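Local coordinates for tryptophane-5-halogenase (Microbispora sp. ATCC PTA-5024, PDB 5UAO), which catalyses, with bound FAD, the 5-halogenation of tryptophan, probably chlorinating a peptide precursor of the lanthipeptide NAI-107, at residues Gln95-Thr100 with Ala179-Tyr184; Val117-Trp122 with Glu141-Ala146; Ala199-Val204 with Gly213-Thr218; Val326-Gly331 with Tyr348-Pro353. One frame throughout, in Å; residues are numbered along the deposited sequence.

Contact 1: residues Gln95-Thr100 with Ala179-Tyr184; sequences QHVRPT and ARLVRY
The guanidinium groups of R98 and R180 lie flat on one another, their centres 3.8 Å apart and their planes turned by 20°. R180 NH1 covers one face of the R98 group, offset toward its rim, while R98 CZ sits over a face of R180. Both arginines make salt bridges to E291, so this like-charged stack is gathered round a shared carboxylate. At its edge the R180 guanidinium is held by the backbone: NE donates to V97 O over 2.8 Å with an N-H...O angle of 164°. The oxygen lies in the guanidinium plane, but the donor approaches from above the carbonyl plane. A leucine in place of R180 would probably leave V97 O without this donor and E291 with one cationic partner fewer, and the R98 guanidinium would lose the flat group it lies on.

The H96 ring has Y184 CE1 over one face, and the two rings meet obliquely. Y184, with CG anti to its backbone N (chi1 -180°), brings CD1 to 3.6 Å from H96 CB, while its OH bonds to E92. V97 CG2 rests 4.0 Å from Y184 CB, and a water donates to H96 O and R180 O.

The contact packs the C-terminal end of helix 90-97 against helix 178-191. Past R98, which leaves the helix with positive phi, T100 pairs with H175; on helix 178-191, L181 and V182 touch T39 of helix 39-51.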
# COMPACT_ATOMS: atom_id res chain seq x y z
N GLN A 95 -27.52 -4.71 25.18
CA GLN A 95 -28.28 -4.48 26.37
C GLN A 95 -27.74 -3.27 27.15
O GLN A 95 -28.49 -2.48 27.66
CB GLN A 95 -28.22 -5.77 27.23
CG GLN A 95 -28.94 -5.71 28.55
CD GLN A 95 -30.41 -5.40 28.35
OE1 GLN A 95 -30.99 -5.71 27.29
NE2 GLN A 95 -31.03 -4.77 29.35
N HIS A 96 -26.43 -3.17 27.29
CA HIS A 96 -25.84 -2.14 28.11
C HIS A 96 -25.60 -0.87 27.34
O HIS A 96 -25.67 0.22 27.90
CB HIS A 96 -24.51 -2.61 28.65
CG HIS A 96 -24.62 -3.48 29.85
ND1 HIS A 96 -25.17 -4.74 29.80
CD2 HIS A 96 -24.25 -3.27 31.12
CE1 HIS A 96 -25.13 -5.28 31.01
NE2 HIS A 96 -24.59 -4.40 31.83
N VAL A 97 -25.25 -0.96 26.07
CA VAL A 97 -24.87 0.32 25.37
C VAL A 97 -26.05 0.90 24.57
O VAL A 97 -26.12 2.12 24.35
CB VAL A 97 -23.65 0.11 24.48
CG1 VAL A 97 -23.29 1.40 23.67
CG2 VAL A 97 -22.49 -0.34 25.34
N ARG A 98 -26.96 0.04 24.15
CA ARG A 98 -28.09 0.43 23.36
C ARG A 98 -27.72 1.18 22.06
O ARG A 98 -28.22 2.25 21.81
CB ARG A 98 -29.12 1.19 24.22
CG ARG A 98 -29.85 0.26 25.25
CD ARG A 98 -30.70 0.99 26.29
NE ARG A 98 -31.24 2.25 25.76
CZ ARG A 98 -31.54 3.33 26.48
NH1 ARG A 98 -31.45 3.31 27.82
NH2 ARG A 98 -31.97 4.44 25.84
N PRO A 99 -26.97 0.53 21.16
CA PRO A 99 -26.49 1.20 19.97
C PRO A 99 -27.60 1.38 18.97
O PRO A 99 -28.61 0.63 19.01
CB PRO A 99 -25.50 0.22 19.39
CG PRO A 99 -26.11 -1.14 19.80
CD PRO A 99 -26.52 -0.86 21.20
N THR A 100 -27.43 2.37 18.10
CA THR A 100 -28.12 2.45 16.83
C THR A 100 -27.17 2.21 15.65
O THR A 100 -25.94 2.02 15.82
CB THR A 100 -28.79 3.80 16.63
OG1 THR A 100 -27.80 4.78 16.75
CG2 THR A 100 -29.81 4.02 17.70
N ALA A 179 -21.61 8.12 27.39
CA ALA A 179 -21.66 7.78 28.80
C ALA A 179 -21.99 6.27 29.00
O ALA A 179 -21.27 5.63 29.77
CB ALA A 179 -22.60 8.71 29.58
N ARG A 180 -22.91 5.69 28.23
CA ARG A 180 -23.19 4.26 28.39
C ARG A 180 -22.02 3.45 27.94
O ARG A 180 -21.75 2.42 28.55
CB ARG A 180 -24.41 3.73 27.62
CG ARG A 180 -25.76 4.09 28.23
CD ARG A 180 -26.91 3.36 27.58
NE ARG A 180 -27.25 3.84 26.23
CZ ARG A 180 -28.08 4.87 25.95
NH1 ARG A 180 -28.64 5.59 26.91
NH2 ARG A 180 -28.35 5.19 24.70
N LEU A 181 -21.34 3.86 26.86
CA LEU A 181 -20.21 3.07 26.38
C LEU A 181 -19.09 2.99 27.36
O LEU A 181 -18.51 1.88 27.61
CB LEU A 181 -19.66 3.59 25.04
CG LEU A 181 -18.42 2.87 24.51
CD1 LEU A 181 -18.72 1.42 24.15
CD2 LEU A 181 -17.86 3.61 23.30
N VAL A 182 -18.70 4.16 27.85
CA VAL A 182 -17.68 4.21 28.87
C VAL A 182 -17.97 3.40 30.13
O VAL A 182 -17.06 2.77 30.66
CB VAL A 182 -17.22 5.66 29.20
CG1 VAL A 182 -16.15 5.60 30.29
CG2 VAL A 182 -16.55 6.27 27.97
N ARG A 183 -19.21 3.46 30.61
CA ARG A 183 -19.58 2.77 31.82
C ARG A 183 -19.43 1.25 31.56
O ARG A 183 -18.91 0.52 32.37
CB ARG A 183 -21.01 3.14 32.24
CG ARG A 183 -21.51 2.36 33.45
CD ARG A 183 -22.80 2.95 33.98
NE ARG A 183 -23.64 1.96 34.66
CZ ARG A 183 -23.52 1.61 35.95
NH1 ARG A 183 -22.58 2.14 36.73
NH2 ARG A 183 -24.36 0.70 36.45
N TYR A 184 -19.88 0.81 30.40
CA TYR A 184 -19.78 -0.59 30.05
C TYR A 184 -18.38 -1.08 29.91
O TYR A 184 -18.01 -2.13 30.45
CB TYR A 184 -20.48 -0.84 28.73
CG TYR A 184 -20.40 -2.29 28.34
CD1 TYR A 184 -21.00 -3.28 29.14
CD2 TYR A 184 -19.83 -2.67 27.16
CE1 TYR A 184 -20.95 -4.64 28.78
CE2 TYR A 184 -19.80 -4.02 26.79
CZ TYR A 184 -20.39 -5.00 27.59
OH TYR A 184 -20.37 -6.34 27.21
O HOH W 1 -23.55 1.02 30.07

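Contact 2: residues Val117-Trp122 with Glu141-Ala146; sequences VAPFDW and EATLQA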
# COMPACT_ATOMS: atom_id res chain seq x y z
N VAL A 117 -25.66 11.17 -0.19
CA VAL A 117 -25.43 10.19 0.86
C VAL A 117 -24.20 9.39 0.51
O VAL A 117 -23.90 9.15 -0.66
CB VAL A 117 -26.66 9.25 1.11
CG1 VAL A 117 -27.85 10.06 1.60
CG2 VAL A 117 -27.01 8.43 -0.09
N ALA A 118 -23.50 8.99 1.56
CA ALA A 118 -22.27 8.27 1.48
C ALA A 118 -22.40 7.00 2.31
O ALA A 118 -22.23 7.04 3.53
CB ALA A 118 -21.16 9.14 2.05
N PRO A 119 -22.55 5.87 1.66
CA PRO A 119 -22.78 4.62 2.33
C PRO A 119 -21.50 3.80 2.57
O PRO A 119 -20.47 4.05 1.97
CB PRO A 119 -23.72 3.91 1.35
CG PRO A 119 -23.13 4.26 0.04
CD PRO A 119 -22.65 5.70 0.18
N PHE A 120 -21.58 2.78 3.42
CA PHE A 120 -20.43 1.91 3.70
C PHE A 120 -20.30 0.70 2.74
O PHE A 120 -19.30 -0.02 2.82
CB PHE A 120 -20.57 1.31 5.10
CG PHE A 120 -20.25 2.26 6.24
CD1 PHE A 120 -18.97 2.85 6.35
CD2 PHE A 120 -21.19 2.49 7.24
CE1 PHE A 120 -18.70 3.73 7.41
CE2 PHE A 120 -20.90 3.30 8.34
CZ PHE A 120 -19.66 3.94 8.43
N ASP A 121 -21.30 0.44 1.90
CA ASP A 121 -21.45 -0.89 1.23
C ASP A 121 -21.02 -1.02 -0.23
O ASP A 121 -21.44 -1.96 -0.96
CB ASP A 121 -22.89 -1.31 1.26
CG ASP A 121 -23.76 -0.44 0.37
OD1 ASP A 121 -23.38 0.71 0.05
OD2 ASP A 121 -24.85 -0.93 0.01
N TRP A 122 -20.21 -0.10 -0.69
CA TRP A 122 -19.47 -0.35 -1.90
C TRP A 122 -18.97 -1.78 -2.02
O TRP A 122 -18.39 -2.31 -1.06
CB TRP A 122 -18.27 0.51 -1.84
CG TRP A 122 -18.45 1.56 -2.66
CD1 TRP A 122 -19.07 2.74 -2.39
CD2 TRP A 122 -18.04 1.60 -4.02
NE1 TRP A 122 -19.04 3.54 -3.51
CE2 TRP A 122 -18.40 2.86 -4.52
CE3 TRP A 122 -17.37 0.69 -4.85
CZ2 TRP A 122 -18.12 3.24 -5.84
CZ3 TRP A 122 -17.09 1.05 -6.14
CH2 TRP A 122 -17.47 2.33 -6.64
N GLU A 141 -28.25 6.64 -5.89
CA GLU A 141 -28.59 5.29 -6.27
C GLU A 141 -27.36 4.48 -6.64
O GLU A 141 -27.48 3.45 -7.36
CB GLU A 141 -29.64 5.32 -7.43
CG GLU A 141 -30.99 5.87 -6.92
CD GLU A 141 -32.19 5.51 -7.80
OE1 GLU A 141 -32.01 4.92 -8.91
OE2 GLU A 141 -33.32 5.83 -7.39
N ALA A 142 -26.21 4.88 -6.07
CA ALA A 142 -25.00 4.20 -6.37
C ALA A 142 -24.88 2.83 -5.70
O ALA A 142 -24.12 1.99 -6.19
CB ALA A 142 -23.80 5.02 -6.02
N THR A 143 -25.60 2.63 -4.62
CA THR A 143 -25.56 1.37 -3.90
C THR A 143 -26.93 1.14 -3.22
O THR A 143 -27.76 2.04 -3.15
CB THR A 143 -24.44 1.33 -2.80
OG1 THR A 143 -24.85 2.04 -1.63
CG2 THR A 143 -23.06 1.86 -3.27
N LEU A 144 -27.13 -0.08 -2.72
CA LEU A 144 -28.33 -0.43 -1.96
C LEU A 144 -28.41 0.37 -0.66
O LEU A 144 -29.46 0.85 -0.36
CB LEU A 144 -28.34 -1.95 -1.67
CG LEU A 144 -29.51 -2.59 -0.86
CD1 LEU A 144 -30.85 -2.29 -1.49
CD2 LEU A 144 -29.37 -4.11 -0.68
N GLN A 145 -27.30 0.52 0.09
CA GLN A 145 -27.35 1.27 1.32
C GLN A 145 -27.67 2.72 1.05
O GLN A 145 -28.32 3.40 1.87
CB GLN A 145 -26.05 1.16 2.10
CG GLN A 145 -25.96 0.02 3.06
CD GLN A 145 -24.68 0.07 3.89
OE1 GLN A 145 -23.68 0.73 3.51
NE2 GLN A 145 -24.67 -0.67 5.00
N ALA A 146 -27.23 3.23 -0.10
CA ALA A 146 -27.59 4.62 -0.45
C ALA A 146 -29.08 4.76 -0.58
O ALA A 146 -29.63 5.77 -0.14
CB ALA A 146 -26.91 5.10 -1.70
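T143 OG1 is gripped from two segments: it donates to D121 OD1 at 2.6 Å and accepts from A146 N at 3.1 Å. The aspartate oxygen receives the hydroxyl on its syn lone pair. The second carboxylate oxygen, OD2, takes the backbone N-H of Q145 over 2.8 Å, with the donor 36° above the carboxylate plane. With CG placed between its backbone N and carbonyl carbon (chi1 69°), D121 turns its carboxylate onto the first residues of helix 144-151.

T143 is the N-cap of that helix, its side chain closing on A146 N, and D121 adds an acceptor from the loop for a further first-turn N-H. The D121 carboxylate, at the N-terminal end of the helix, is probably stabilised by the helix dipole as well as by its two bonds. Q145 slides past D121 in the opposite direction and brings OE1 within 2.9 Å of F120 N in a weak, strongly bent bond (123° at the hydrogen). Its NE2 is held by P171 O.

Apolar atoms fill in beside this polar network. P119 CB lies 3.7 Å from Q145 CB, and P119 CG approaches T143 OG1 to 3.3 Å. Farther back along strand 116-119, the edge strand of a mixed sheet, V117 CG2 meets A146 CB at 3.7 Å, and both V117 and P119 also touch M149 in the helix.

Contact 3: residues Ala199-Val204 with Gly213-Thr218; sequences ATVAEV and GGLITT. With FAD (flavin-adenine dinucleotide), chain E.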
# COMPACT_ATOMS: atom_id res chain seq x y z
N ALA A 199 -5.99 8.54 40.47
CA ALA A 199 -4.85 9.45 40.76
C ALA A 199 -4.79 10.55 39.72
O ALA A 199 -5.23 10.38 38.59
CB ALA A 199 -3.56 8.65 40.76
N THR A 200 -4.26 11.69 40.13
CA THR A 200 -3.97 12.76 39.22
C THR A 200 -2.50 12.84 39.09
O THR A 200 -1.77 13.08 40.10
CB THR A 200 -4.59 14.09 39.70
OG1 THR A 200 -6.00 13.88 39.73
CG2 THR A 200 -4.30 15.21 38.69
N VAL A 201 -1.99 12.57 37.88
CA VAL A 201 -0.52 12.59 37.67
C VAL A 201 -0.04 14.03 37.67
O VAL A 201 -0.64 14.83 36.98
CB VAL A 201 -0.11 11.84 36.36
CG1 VAL A 201 1.33 12.12 35.96
CG2 VAL A 201 -0.39 10.35 36.52
N ALA A 202 1.01 14.33 38.46
CA ALA A 202 1.61 15.70 38.57
C ALA A 202 2.88 15.80 37.77
O ALA A 202 3.18 16.86 37.21
CB ALA A 202 1.97 16.05 40.03
N GLU A 203 3.66 14.74 37.80
CA GLU A 203 4.92 14.74 37.10
C GLU A 203 5.22 13.37 36.54
O GLU A 203 5.02 12.32 37.16
CB GLU A 203 6.05 15.14 38.02
CG GLU A 203 7.37 15.30 37.27
CD GLU A 203 8.57 15.46 38.20
OE1 GLU A 203 8.37 15.63 39.44
OE2 GLU A 203 9.72 15.38 37.68
N VAL A 204 5.69 13.39 35.31
CA VAL A 204 6.18 12.21 34.64
C VAL A 204 7.67 12.31 34.77
O VAL A 204 8.29 13.20 34.19
CB VAL A 204 5.75 12.24 33.20
CG1 VAL A 204 6.31 11.07 32.42
CG2 VAL A 204 4.24 12.38 33.15
N GLY A 213 10.73 6.71 34.12
CA GLY A 213 11.06 5.95 35.32
C GLY A 213 9.88 5.80 36.26
O GLY A 213 9.81 4.84 37.02
N GLY A 214 8.96 6.75 36.23
CA GLY A 214 7.84 6.70 37.12
C GLY A 214 6.92 7.88 37.04
O GLY A 214 7.20 8.85 36.38
N LEU A 215 5.80 7.79 37.71
CA LEU A 215 4.85 8.91 37.76
C LEU A 215 4.63 9.35 39.22
O LEU A 215 4.42 8.52 40.08
CB LEU A 215 3.52 8.48 37.16
CG LEU A 215 3.54 7.70 35.84
CD1 LEU A 215 2.18 7.17 35.59
CD2 LEU A 215 3.88 8.71 34.79
N ILE A 216 4.65 10.66 39.47
CA ILE A 216 4.35 11.20 40.80
C ILE A 216 2.94 11.82 40.76
O ILE A 216 2.67 12.72 39.97
CB ILE A 216 5.36 12.31 41.19
CG1 ILE A 216 6.80 11.93 40.83
CG2 ILE A 216 5.16 12.80 42.63
CD1 ILE A 216 7.28 10.65 41.42
N THR A 217 2.05 11.34 41.61
CA THR A 217 0.74 11.92 41.71
C THR A 217 0.75 13.22 42.47
O THR A 217 1.69 13.54 43.22
CB THR A 217 -0.26 10.97 42.39
OG1 THR A 217 -0.03 10.87 43.82
CG2 THR A 217 -0.19 9.62 41.74
N THR A 218 -0.32 13.97 42.33
CA THR A 218 -0.46 15.23 43.08
C THR A 218 -0.39 15.06 44.60
O THR A 218 0.05 15.95 45.25
CB THR A 218 -1.78 15.89 42.75
OG1 THR A 218 -2.82 14.91 42.88
CG2 THR A 218 -1.75 16.45 41.32
PA FAD E . -10.24 11.87 26.87
O1A FAD E . -11.66 11.36 26.65
O2A FAD E . -9.89 13.37 26.85
O5B FAD E . -9.61 11.18 28.18
C5B FAD E . -8.44 11.61 28.85
C4B FAD E . -8.35 10.81 30.14
O4B FAD E . -7.03 11.16 30.58
C3B FAD E . -9.32 11.16 31.28
O3B FAD E . -9.83 9.93 32.01
C2B FAD E . -8.48 12.03 32.22
O2B FAD E . -8.90 12.01 33.64
C1B FAD E . -7.10 11.41 31.99
N9A FAD E . -6.02 12.33 32.43
C8A FAD E . -5.63 13.49 31.82
N7A FAD E . -4.60 14.03 32.52
C5A FAD E . -4.35 13.22 33.57
C6A FAD E . -3.44 13.27 34.71
N6A FAD E . -2.55 14.30 34.82
N1A FAD E . -3.48 12.26 35.57
C2A FAD E . -4.33 11.22 35.45
N3A FAD E . -5.20 11.14 34.44
C4A FAD E . -5.25 12.10 33.51
N1 FAD E . -14.48 9.90 17.50
C2 FAD E . -15.27 9.00 16.83
O2 FAD E . -14.86 7.82 16.61
N3 FAD E . -16.51 9.34 16.39
C4 FAD E . -17.05 10.56 16.58
O4 FAD E . -18.22 10.79 16.12
C4X FAD E . -16.23 11.58 17.32
N5 FAD E . -16.63 12.87 17.52
C5X FAD E . -15.87 13.77 18.18
C6 FAD E . -16.35 15.06 18.35
C7 FAD E . -15.59 16.03 18.99
C7M FAD E . -16.08 17.43 19.22
C8 FAD E . -14.29 15.67 19.55
C8M FAD E . -13.47 16.73 20.26
C9 FAD E . -13.81 14.39 19.38
C9A FAD E . -14.52 13.40 18.69
N10 FAD E . -14.01 12.07 18.49
C10 FAD E . -14.87 11.16 17.78
C1' FAD E . -12.73 11.51 19.02
C2' FAD E . -13.22 10.63 20.28
O2' FAD E . -14.01 11.57 21.00
C3' FAD E . -12.49 10.13 21.57
O3' FAD E . -13.25 9.70 22.76
C4' FAD E . -11.99 11.34 22.31
O4' FAD E . -12.19 12.55 21.53
C5' FAD E . -10.58 10.96 22.78
O5' FAD E . -10.65 10.02 23.81
P FAD E . -9.34 10.04 24.79
O1P FAD E . -8.11 10.12 24.00
O2P FAD E . -9.58 8.79 25.63
O3P FAD E . -9.27 11.36 25.65
O HOH W 2 -3.78 12.26 42.89
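I216 O takes two backbone N-H groups from the facing strand, A202 N at 2.8 Å and E203 N at 3.1 Å, both lying in its carbonyl plane. Two consecutive residues opposite one make a classic beta bulge, which shifts the antiparallel register by a residue. E203 O repays the bond by accepting from I216 N at 2.9 Å and an N-H...O angle of 169°. On the other side of the bulge T200 O is met almost head-on by T218 N, 2.8 Å away.

V201 and T217 form a non-hydrogen-bonded pair, so the amide and carbonyl of V201 point away from the hairpin partner and serve the cofactor instead. V201 N donates to N1A of the FAD adenine at 2.8 Å, and N6A donates to V201 O at 2.9 Å, two nearly straight hydrogen bonds between the V201 backbone and the adenine edge. A water accepts from T200 N and is hydrogen-bonded to T218 OG1. The remaining polar side chains are served from nearby: T200 OG1 by S62, T217 OG1 by D219, and E203 by a salt bridge to R205.

L215 packs with two valines: its CD2 lies 4.0 Å from V204 CG2, the two side chains running side by side, while CD1 reaches toward V201 CG2.

The segments belong to the hairpin of strands 195-208 and 211-217. It continues the mixed sheet beyond strand 56-61, with which A199 pairs through E61; strand 222-223 flanks the far side, and L237 of helix 237-242 packs on V201 and V204.

Contact 4: residues Val326-Gly331 with Tyr348-Pro353; sequences VRFRSG and YAFVEP. With FAD (flavin-adenine dinucleotide), chain E.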
# COMPACT_ATOMS: atom_id res chain seq x y z
N VAL A 326 -16.90 22.25 23.58
CA VAL A 326 -15.71 21.42 23.57
C VAL A 326 -14.69 22.08 22.61
O VAL A 326 -15.06 22.41 21.52
CB VAL A 326 -16.09 20.02 23.07
CG1 VAL A 326 -14.88 19.16 22.83
CG2 VAL A 326 -17.02 19.35 24.08
N ARG A 327 -13.40 22.17 22.98
CA ARG A 327 -12.38 22.78 22.11
C ARG A 327 -11.41 21.71 21.68
O ARG A 327 -11.26 20.66 22.34
CB ARG A 327 -11.64 23.90 22.87
CG ARG A 327 -12.55 24.96 23.43
CD ARG A 327 -11.82 26.26 23.60
NE ARG A 327 -12.75 27.31 24.00
CZ ARG A 327 -13.30 28.22 23.20
NH1 ARG A 327 -13.00 28.29 21.91
NH2 ARG A 327 -14.12 29.10 23.75
N PHE A 328 -10.81 21.90 20.55
CA PHE A 328 -9.89 20.87 20.03
C PHE A 328 -8.91 21.46 19.07
O PHE A 328 -9.06 22.61 18.67
CB PHE A 328 -10.65 19.72 19.37
CG PHE A 328 -11.54 20.14 18.21
CD1 PHE A 328 -10.99 20.32 16.94
CD2 PHE A 328 -12.88 20.37 18.39
CE1 PHE A 328 -11.80 20.68 15.87
CE2 PHE A 328 -13.70 20.70 17.32
CZ PHE A 328 -13.14 20.89 16.08
N ARG A 329 -7.91 20.67 18.67
CA ARG A 329 -7.02 21.08 17.60
C ARG A 329 -6.72 19.92 16.70
O ARG A 329 -6.69 18.75 17.14
CB ARG A 329 -5.77 21.70 18.18
CG ARG A 329 -4.93 20.72 19.01
CD ARG A 329 -3.57 21.37 19.33
NE ARG A 329 -2.73 20.45 20.08
CZ ARG A 329 -1.48 20.71 20.46
NH1 ARG A 329 -0.88 21.85 20.13
NH2 ARG A 329 -0.82 19.81 21.12
N SER A 330 -6.60 20.19 15.41
CA SER A 330 -6.43 19.16 14.40
C SER A 330 -4.97 19.05 14.08
O SER A 330 -4.31 20.05 13.74
CB SER A 330 -7.21 19.48 13.10
OG SER A 330 -8.60 19.43 13.34
N GLY A 331 -4.47 17.84 14.11
CA GLY A 331 -3.05 17.61 13.92
C GLY A 331 -2.63 16.33 14.55
O GLY A 331 -3.43 15.64 15.13
N TYR A 348 -2.25 11.60 20.88
CA TYR A 348 -1.43 11.47 19.68
C TYR A 348 -1.88 12.39 18.59
O TYR A 348 -1.09 13.20 18.09
CB TYR A 348 -1.31 10.04 19.17
CG TYR A 348 -0.58 9.94 17.84
CD1 TYR A 348 0.77 10.30 17.72
CD2 TYR A 348 -1.27 9.59 16.67
CE1 TYR A 348 1.43 10.26 16.49
CE2 TYR A 348 -0.62 9.51 15.48
CZ TYR A 348 0.73 9.84 15.37
OH TYR A 348 1.36 9.78 14.13
N ALA A 349 -3.15 12.34 18.23
CA ALA A 349 -3.67 13.02 17.06
C ALA A 349 -5.17 13.21 17.16
O ALA A 349 -5.83 12.46 17.88
CB ALA A 349 -3.38 12.20 15.80
N PHE A 350 -5.72 14.12 16.35
CA PHE A 350 -7.19 14.38 16.34
C PHE A 350 -7.53 15.05 15.03
O PHE A 350 -6.78 15.89 14.58
CB PHE A 350 -7.60 15.35 17.44
CG PHE A 350 -9.07 15.74 17.40
CD1 PHE A 350 -10.00 14.95 18.04
CD2 PHE A 350 -9.51 16.82 16.67
CE1 PHE A 350 -11.34 15.27 17.98
CE2 PHE A 350 -10.84 17.12 16.60
CZ PHE A 350 -11.76 16.34 17.24
N VAL A 351 -8.61 14.65 14.40
CA VAL A 351 -9.26 15.47 13.35
C VAL A 351 -10.74 15.56 13.70
O VAL A 351 -11.28 14.72 14.46
CB VAL A 351 -9.14 14.87 11.95
CG1 VAL A 351 -7.70 14.84 11.50
CG2 VAL A 351 -9.77 13.47 11.90
N GLU A 352 -11.40 16.57 13.17
CA GLU A 352 -12.81 16.79 13.46
C GLU A 352 -13.59 15.56 13.00
O GLU A 352 -13.10 14.79 12.14
CB GLU A 352 -13.33 18.02 12.77
CG GLU A 352 -13.25 18.03 11.25
CD GLU A 352 -13.36 19.43 10.72
OE1 GLU A 352 -14.45 20.02 10.66
OE2 GLU A 352 -12.32 20.00 10.40
N PRO A 353 -14.71 15.32 13.64
CA PRO A 353 -15.38 14.06 13.41
C PRO A 353 -16.19 14.01 12.16
O PRO A 353 -17.16 13.23 12.08
CB PRO A 353 -16.27 13.93 14.65
CG PRO A 353 -16.63 15.38 14.90
CD PRO A 353 -15.33 16.06 14.76
PA FAD E . -10.24 11.87 26.87
O1A FAD E . -11.66 11.36 26.65
O2A FAD E . -9.89 13.37 26.85
O5B FAD E . -9.61 11.18 28.18
C5B FAD E . -8.44 11.61 28.85
C4B FAD E . -8.35 10.81 30.14
O4B FAD E . -7.03 11.16 30.58
C3B FAD E . -9.32 11.16 31.28
O3B FAD E . -9.83 9.93 32.01
C2B FAD E . -8.48 12.03 32.22
O2B FAD E . -8.90 12.01 33.64
C1B FAD E . -7.10 11.41 31.99
N9A FAD E . -6.02 12.33 32.43
C8A FAD E . -5.63 13.49 31.82
N7A FAD E . -4.60 14.03 32.52
C5A FAD E . -4.35 13.22 33.57
C6A FAD E . -3.44 13.27 34.71
N6A FAD E . -2.55 14.30 34.82
N1A FAD E . -3.48 12.26 35.57
C2A FAD E . -4.33 11.22 35.45
N3A FAD E . -5.20 11.14 34.44
C4A FAD E . -5.25 12.10 33.51
N1 FAD E . -14.48 9.90 17.50
C2 FAD E . -15.27 9.00 16.83
O2 FAD E . -14.86 7.82 16.61
N3 FAD E . -16.51 9.34 16.39
C4 FAD E . -17.05 10.56 16.58
O4 FAD E . -18.22 10.79 16.12
C4X FAD E . -16.23 11.58 17.32
N5 FAD E . -16.63 12.87 17.52
C5X FAD E . -15.87 13.77 18.18
C6 FAD E . -16.35 15.06 18.35
C7 FAD E . -15.59 16.03 18.99
C7M FAD E . -16.08 17.43 19.22
C8 FAD E . -14.29 15.67 19.55
C8M FAD E . -13.47 16.73 20.26
C9 FAD E . -13.81 14.39 19.38
C9A FAD E . -14.52 13.40 18.69
N10 FAD E . -14.01 12.07 18.49
C10 FAD E . -14.87 11.16 17.78
C1' FAD E . -12.73 11.51 19.02
C2' FAD E . -13.22 10.63 20.28
O2' FAD E . -14.01 11.57 21.00
C3' FAD E . -12.49 10.13 21.57
O3' FAD E . -13.25 9.70 22.76
C4' FAD E . -11.99 11.34 22.31
O4' FAD E . -12.19 12.55 21.53
C5' FAD E . -10.58 10.96 22.78
O5' FAD E . -10.65 10.02 23.81
P FAD E . -9.34 10.04 24.79
O1P FAD E . -8.11 10.12 24.00
O2P FAD E . -9.58 8.79 25.63
O3P FAD E . -9.27 11.36 25.65
O HOH W 3 -10.28 18.35 11.93
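The flavin end of the FAD pocket borders this contact, where strand 349-350 joins the edge of a small antiparallel sheet. Its one bridge is the hydrogen-bonded pair G331 and F350: G331 N donates to F350 O at 3.1 Å, and F350 N to G331 O at 3.0 Å. The backbone angles of G331 would press a side chain against the preceding carbonyl oxygen, which calls for glycine.

Swung away from its own backbone N at chi1 (175°), the F350 ring fills much of the space between F328 and the flavin. F328 CB stands over the face of that ring, 4.2 Å from its centroid, in a CH-pi contact. The two rings meet obliquely, their planes 43° apart. F350 CZ lies 3.5 Å from the flavin methyl C8M, which V326 CG1 approaches to 3.8 Å and F328 CD2 to 4.1 Å. An alanine at F350 is likely to open a gap beside both F328 and the flavin's dimethylbenzene end and leave F234 without its edge-to-face partner.

P353 meets the same ring system, its CG 3.5 Å from FAD C6. Aromatic and aliphatic groups lining the isoalloxazine fit the flavin site of a flavin-dependent halogenase.

In the fold
From the N terminus, the chain leaves helix 90-97 through the first segment of contact 1, then runs out to the edge strand 116-119. There contact 2 closes a short loop onto helix 144-151, wholly within the larger loop that contact 1 closes when helix 178-191 returns. The chain passes from that helix into strand 195-208, where contact 3 forms a local hairpin at the adenine end of FAD. Contact 4 follows in series, closing the short loop from 331 to 348 at the flavin end, so one cofactor spans contacts 3 and 4, their centres about 25 Å apart. Contacts 2 and 4 both reach the seven-stranded sheet, at its outermost strands 116-119 and 324-327. No two contacts cross.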